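Local coordinates for protein meso-diaminopimelate dehydrogenase (PDB 3WGO) that catalyses the reversible NADP+-dependent oxidative deamination of meso-diaminopimelate at its D-amino acid centre, at residues 4-9 with 28-33; 13-18 with 278-283. The protein carries 6 engineered substitutions. All blocks are in the same frame, centred on the assembly; numbering follows the deposited sequence.

Contact 1: residues 4-9 with 28-33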
loop_
_atom_site.group_PDB
_atom_site.type_symbol
_atom_site.label_atom_id
_atom_site.label_comp_id
_atom_site.label_asym_id
_atom_site.label_seq_id
_atom_site.Cartn_x
_atom_site.Cartn_y
_atom_site.Cartn_z
ATOM N N LYS B 4 10.059 12.800 -23.910
ATOM C CA LYS B 4 9.939 12.900 -22.460
ATOM C C LYS B 4 8.739 13.719 -21.995
ATOM O O LYS B 4 8.276 14.614 -22.696
ATOM C CB LYS B 4 11.225 13.493 -21.883
ATOM C CG LYS B 4 12.464 12.667 -22.200
ATOM C CD LYS B 4 13.689 13.218 -21.508
ATOM C CE LYS B 4 14.907 12.374 -21.819
ATOM N NZ LYS B 4 14.692 10.953 -21.435
ATOM N N ILE B 5 8.241 13.397 -20.804
ATOM C CA ILE B 5 7.095 14.092 -20.223
ATOM C C ILE B 5 7.529 15.483 -19.770
ATOM O O ILE B 5 8.384 15.621 -18.903
ATOM C CB ILE B 5 6.530 13.299 -19.018
ATOM C CG1 ILE B 5 6.034 11.928 -19.494
ATOM C CG2 ILE B 5 5.397 14.071 -18.360
ATOM C CD1 ILE B 5 5.567 11.005 -18.376
ATOM N N ARG B 6 6.935 16.510 -20.371
ATOM C CA ARG B 6 7.276 17.897 -20.058
ATOM C C ARG B 6 6.550 18.421 -18.824
ATOM O O ARG B 6 5.337 18.638 -18.843
ATOM C CB ARG B 6 6.971 18.784 -21.266
ATOM C CG ARG B 6 7.833 18.485 -22.491
ATOM C CD ARG B 6 7.269 19.174 -23.717
ATOM N NE ARG B 6 5.891 18.749 -23.946
ATOM C CZ ARG B 6 5.103 19.223 -24.906
ATOM N NH1 ARG B 6 5.558 20.144 -25.745
ATOM N NH2 ARG B 6 3.857 18.778 -25.022
ATOM N N ILE B 7 7.310 18.647 -17.759
ATOM C CA ILE B 7 6.742 19.110 -16.498
ATOM C C ILE B 7 6.811 20.615 -16.279
ATOM O O ILE B 7 7.736 21.291 -16.732
ATOM C CB ILE B 7 7.433 18.414 -15.293
ATOM C CG1 ILE B 7 7.254 16.893 -15.389
ATOM C CG2 ILE B 7 6.855 18.929 -13.982
ATOM C CD1 ILE B 7 5.822 16.436 -15.421
ATOM N N GLY B 8 5.809 21.123 -15.569
ATOM C CA GLY B 8 5.747 22.530 -15.248
ATOM C C GLY B 8 5.500 22.675 -13.757
ATOM O O GLY B 8 4.624 22.012 -13.197
ATOM N N ILE B 9 6.279 23.530 -13.108
ATOM C CA ILE B 9 6.125 23.757 -11.674
ATOM C C ILE B 9 5.611 25.167 -11.385
ATOM O O ILE B 9 6.122 26.143 -11.938
ATOM C CB ILE B 9 7.471 23.593 -10.927
ATOM C CG1 ILE B 9 8.009 22.178 -11.116
ATOM C CG2 ILE B 9 7.282 23.900 -9.441
ATOM C CD1 ILE B 9 9.376 21.977 -10.511
ATOM N N ASP B 28 12.565 9.801 -17.685
ATOM C CA ASP B 28 11.529 9.992 -18.694
ATOM C C ASP B 28 10.855 11.366 -18.597
ATOM O O ASP B 28 9.915 11.668 -19.341
ATOM C CB ASP B 28 10.487 8.876 -18.584
ATOM C CG ASP B 28 9.662 8.962 -17.313
ATOM O OD1 ASP B 28 10.222 9.311 -16.252
ATOM O OD2 ASP B 28 8.452 8.666 -17.378
ATOM N N MET B 29 11.352 12.203 -17.692
ATOM C CA MET B 29 10.792 13.536 -17.497
ATOM C C MET B 29 11.768 14.687 -17.716
ATOM O O MET B 29 12.983 14.532 -17.580
ATOM C CB MET B 29 10.206 13.657 -16.095
ATOM C CG MET B 29 8.822 13.084 -15.947
ATOM S SD MET B 29 8.334 13.187 -14.233
ATOM C CE MET B 29 7.292 11.751 -14.084
ATOM N N GLU B 30 11.208 15.851 -18.027
ATOM C CA GLU B 30 11.992 17.053 -18.281
ATOM C C GLU B 30 11.263 18.272 -17.721
ATOM O O GLU B 30 10.060 18.429 -17.916
ATOM C CB GLU B 30 12.179 17.210 -19.786
ATOM C CG GLU B 30 13.006 18.389 -20.224
ATOM C CD GLU B 30 13.098 18.469 -21.738
ATOM O OE1 GLU B 30 12.051 18.683 -22.394
ATOM O OE2 GLU B 30 14.216 18.304 -22.272
ATOM N N LEU B 31 11.995 19.123 -17.013
ATOM C CA LEU B 31 11.416 20.332 -16.447
ATOM C C LEU B 31 11.411 21.412 -17.522
ATOM O O LEU B 31 12.463 21.792 -18.032
ATOM C CB LEU B 31 12.237 20.810 -15.243
ATOM C CG LEU B 31 11.797 22.144 -14.630
ATOM C CD1 LEU B 31 10.319 22.097 -14.274
ATOM C CD2 LEU B 31 12.637 22.441 -13.402
ATOM N N GLU B 32 10.222 21.900 -17.863
ATOM C CA GLU B 32 10.083 22.932 -18.883
ATOM C C GLU B 32 10.246 24.326 -18.308
ATOM O O GLU B 32 10.918 25.168 -18.892
ATOM C CB GLU B 32 8.717 22.830 -19.567
ATOM C CG GLU B 32 8.569 21.614 -20.464
ATOM C CD GLU B 32 9.657 21.543 -21.518
ATOM O OE1 GLU B 32 9.815 22.530 -22.269
ATOM O OE2 GLU B 32 10.351 20.504 -21.595
ATOM N N ALA B 33 9.624 24.569 -17.164
ATOM C CA ALA B 33 9.709 25.875 -16.543
ATOM C C ALA B 33 9.188 25.867 -15.118
ATOM O O ALA B 33 8.420 24.985 -14.720
ATOM C CB ALA B 33 8.925 26.894 -17.371
#
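Ile5 and Ile7 each use both N-H and C=O in pairing 4-9 with 28-33, and Ile9 adds its N-H. Ile5 N donates to Asp28 O (2.8 Å) and Glu30 N to Ile5 O, then Ile7 N to Glu30 O (2.8 Å, 173° at the hydrogen) and Glu32 N to Ile7 O. From Asp28 to Glu32 the bonds alternate, as in parallel pairing. Ile9 N then bonds to Ala33 O (3.0 Å), one residue beyond the regular acceptor, so the register slips there.

Apolar contacts line the face bearing Ile5, Ile7, Met29 and Leu31: Met29 CG lies against Ile5 CB (3.8 Å), its SD against Ile7 CG1 (4.0 Å), and Leu31 CD1 reaches Ile9 CD1 nearly at right angles.

On the face carrying Arg6 and Glu30, Arg6 CB is met by CG of Glu32 (3.3 Å), whose CB points toward 4-9 and whose chain folds at chi2 (-56°). This is contact with the aliphatic stem; the guanidinium salt-bridges Asp64.

Asp28 is salt-bridged to Arg289 of helix 276-296, which also packs on Ile5, Ile7 and Met29; helix 14-24 meets Ile7, Ile9 and Leu31, and strand 65-68 flanks 5-10 on its other edge.

Contact 2: residues 13-18 with 278-283; sequences GNIGKG and EFTSSV
Ser281 reaches from helix 278-283 into the side of helix 14-18, where it meets Gly18 and the carbonyl of Ile15. The CB atom of Ser281 comes to 3.3 Å from Gly18 C, and its OG lies 3.4 Å from Gly18 CA. Gly18 has only backbone to present, so the serine sits directly against it. The short segment axes accordingly approach to 8.1 Å, inclined at 56°.

The rotation of Ser281 decides which atoms meet. Its hydroxyl lies opposite its own carbonyl carbon, next to its backbone N (chi1 -59°), and stands 3.0 Å from Ile15 O. That bond is not settled, because the single hydroxyl proton can also go to Ala277 O, one turn earlier in the same helix. Ile15 adds its CG2 branch, 3.6 Å from Ser281 OG; the other branch extends through CG1 to CD1 (chi2 -175°), which makes a looser approach to Thr280 CG2.

Ser282, one residue on, turns its CB from helix 14-18 and its OG back along its own helix, donating to Glu278 O at 3.0 Å. Ser282 N also donates to this carbonyl, from the opposite face of its plane. Water 1 adds a third donor, giving hydrogens to Glu278 O (2.7 Å) and Gly18 O (3.1 Å), and thereby bridges the two helices. The Glu278 side chain leads elsewhere: its carboxylate forms a salt bridge with Lys21 and accepts a hydrogen bond from Thr259 of the second subunit.

Gly13 occupies the N-cap position of helix 14-24, and with Gly11 and Gly16 it fits the GxGxxG pattern of a Rossmann-type fold, consistent with a dinucleotide-binding turn.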
loop_
_atom_site.group_PDB
_atom_site.type_symbol
_atom_site.label_atom_id
_atom_site.label_comp_id
_atom_site.label_asym_id
_atom_site.label_seq_id
_atom_site.Cartn_x
_atom_site.Cartn_y
_atom_site.Cartn_z
ATOM N N GLY B 13 8.661 27.273 -3.711
ATOM C CA GLY B 13 8.930 27.126 -2.294
ATOM C C GLY B 13 9.588 25.774 -2.074
ATOM O O GLY B 13 10.155 25.202 -3.009
ATOM N N ASN B 14 9.512 25.247 -0.856
ATOM C CA ASN B 14 10.138 23.961 -0.559
ATOM C C ASN B 14 9.662 22.796 -1.410
ATOM O O ASN B 14 10.470 21.976 -1.846
ATOM C CB ASN B 14 9.979 23.611 0.922
ATOM C CG ASN B 14 11.023 24.287 1.783
ATOM O OD1 ASN B 14 12.216 24.252 1.468
ATOM N ND2 ASN B 14 10.589 24.903 2.877
ATOM N N ILE B 15 8.362 22.714 -1.653
ATOM C CA ILE B 15 7.836 21.627 -2.466
ATOM C C ILE B 15 8.229 21.807 -3.938
ATOM O O ILE B 15 8.615 20.849 -4.612
ATOM C CB ILE B 15 6.303 21.538 -2.332
ATOM C CG1 ILE B 15 5.936 21.241 -0.872
ATOM C CG2 ILE B 15 5.756 20.439 -3.256
ATOM C CD1 ILE B 15 4.465 21.020 -0.631
ATOM N N GLY B 16 8.135 23.039 -4.427
ATOM C CA GLY B 16 8.499 23.313 -5.805
ATOM C C GLY B 16 9.952 22.940 -6.028
ATOM O O GLY B 16 10.291 22.305 -7.026
ATOM N N LYS B 17 10.809 23.337 -5.089
ATOM C CA LYS B 17 12.230 23.024 -5.157
ATOM C C LYS B 17 12.414 21.514 -5.080
ATOM O O LYS B 17 13.266 20.948 -5.760
ATOM C CB LYS B 17 12.984 23.695 -4.001
ATOM C CG LYS B 17 13.282 25.164 -4.220
ATOM C CD LYS B 17 14.056 25.744 -3.049
ATOM C CE LYS B 17 14.468 27.176 -3.332
ATOM N NZ LYS B 17 13.290 28.010 -3.702
ATOM N N GLY B 18 11.612 20.868 -4.241
ATOM C CA GLY B 18 11.702 19.423 -4.107
ATOM C C GLY B 18 11.278 18.741 -5.391
ATOM O O GLY B 18 11.848 17.721 -5.789
ATOM N N GLU B 278 10.447 16.839 0.438
ATOM C CA GLU B 278 10.975 16.155 -0.737
ATOM C C GLU B 278 10.241 14.852 -1.047
ATOM O O GLU B 278 10.201 14.409 -2.201
ATOM C CB GLU B 278 12.473 15.879 -0.564
ATOM C CG GLU B 278 13.287 17.139 -0.343
ATOM C CD GLU B 278 14.773 16.886 -0.382
ATOM O OE1 GLU B 278 15.240 15.937 0.274
ATOM O OE2 GLU B 278 15.478 17.649 -1.068
ATOM N N PHE B 279 9.667 14.234 -0.018
ATOM C CA PHE B 279 8.924 12.992 -0.218
ATOM C C PHE B 279 7.617 13.345 -0.912
ATOM O O PHE B 279 7.193 12.684 -1.859
ATOM C CB PHE B 279 8.618 12.310 1.122
ATOM C CG PHE B 279 7.943 10.981 0.971
ATOM C CD1 PHE B 279 8.652 9.881 0.495
ATOM C CD2 PHE B 279 6.594 10.837 1.247
ATOM C CE1 PHE B 279 8.017 8.651 0.294
ATOM C CE2 PHE B 279 5.946 9.612 1.051
ATOM C CZ PHE B 279 6.663 8.520 0.573
ATOM N N THR B 280 6.979 14.401 -0.424
ATOM C CA THR B 280 5.727 14.862 -0.998
ATOM C C THR B 280 5.983 15.198 -2.463
ATOM O O THR B 280 5.191 14.862 -3.337
ATOM C CB THR B 280 5.219 16.114 -0.253
ATOM O OG1 THR B 280 4.999 15.780 1.124
ATOM C CG2 THR B 280 3.913 16.612 -0.864
ATOM N N SER B 281 7.114 15.843 -2.721
ATOM C CA SER B 281 7.491 16.214 -4.078
ATOM C C SER B 281 7.669 14.985 -4.981
ATOM O O SER B 281 7.254 15.002 -6.143
ATOM C CB SER B 281 8.787 17.030 -4.051
ATOM O OG SER B 281 8.632 18.196 -3.262
ATOM N N SER B 282 8.283 13.928 -4.454
ATOM C CA SER B 282 8.502 12.711 -5.238
ATOM C C SER B 282 7.180 12.060 -5.590
ATOM O O SER B 282 7.032 11.494 -6.674
ATOM C CB SER B 282 9.360 11.700 -4.471
ATOM O OG SER B 282 10.626 12.239 -4.185
ATOM N N VAL B 283 6.225 12.125 -4.668
ATOM C CA VAL B 283 4.915 11.546 -4.902
ATOM C C VAL B 283 4.239 12.363 -5.990
ATOM O O VAL B 283 3.654 11.812 -6.917
ATOM C CB VAL B 283 4.045 11.578 -3.627
ATOM C CG1 VAL B 283 2.657 11.042 -3.935
ATOM C CG2 VAL B 283 4.701 10.740 -2.523
HETATM O O HOH W 1 12.072 15.289 -3.939
#

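In the fold
Helix 14-24 connects the two contacts. It follows strand 5-10 and precedes strand 29-36, so contact 1 pairs the two strands of a beta-alpha-beta unit and contact 2 packs the start of its helix against helix 276-296. That long helix arrives some 260 residues later, yet it meets both sites. Along the chain the segments alternate: 4-9, 13-18, 28-33, 278-283. Their centres are 15 Å apart, and they touch where Ile9 CD1 lies 3.6 Å from Gly16 O. The parallel seven-stranded sheet thus has its glycine-rich turn, probably the cofactor site, beside a late helix whose 278-283 segment also contacts the second subunit.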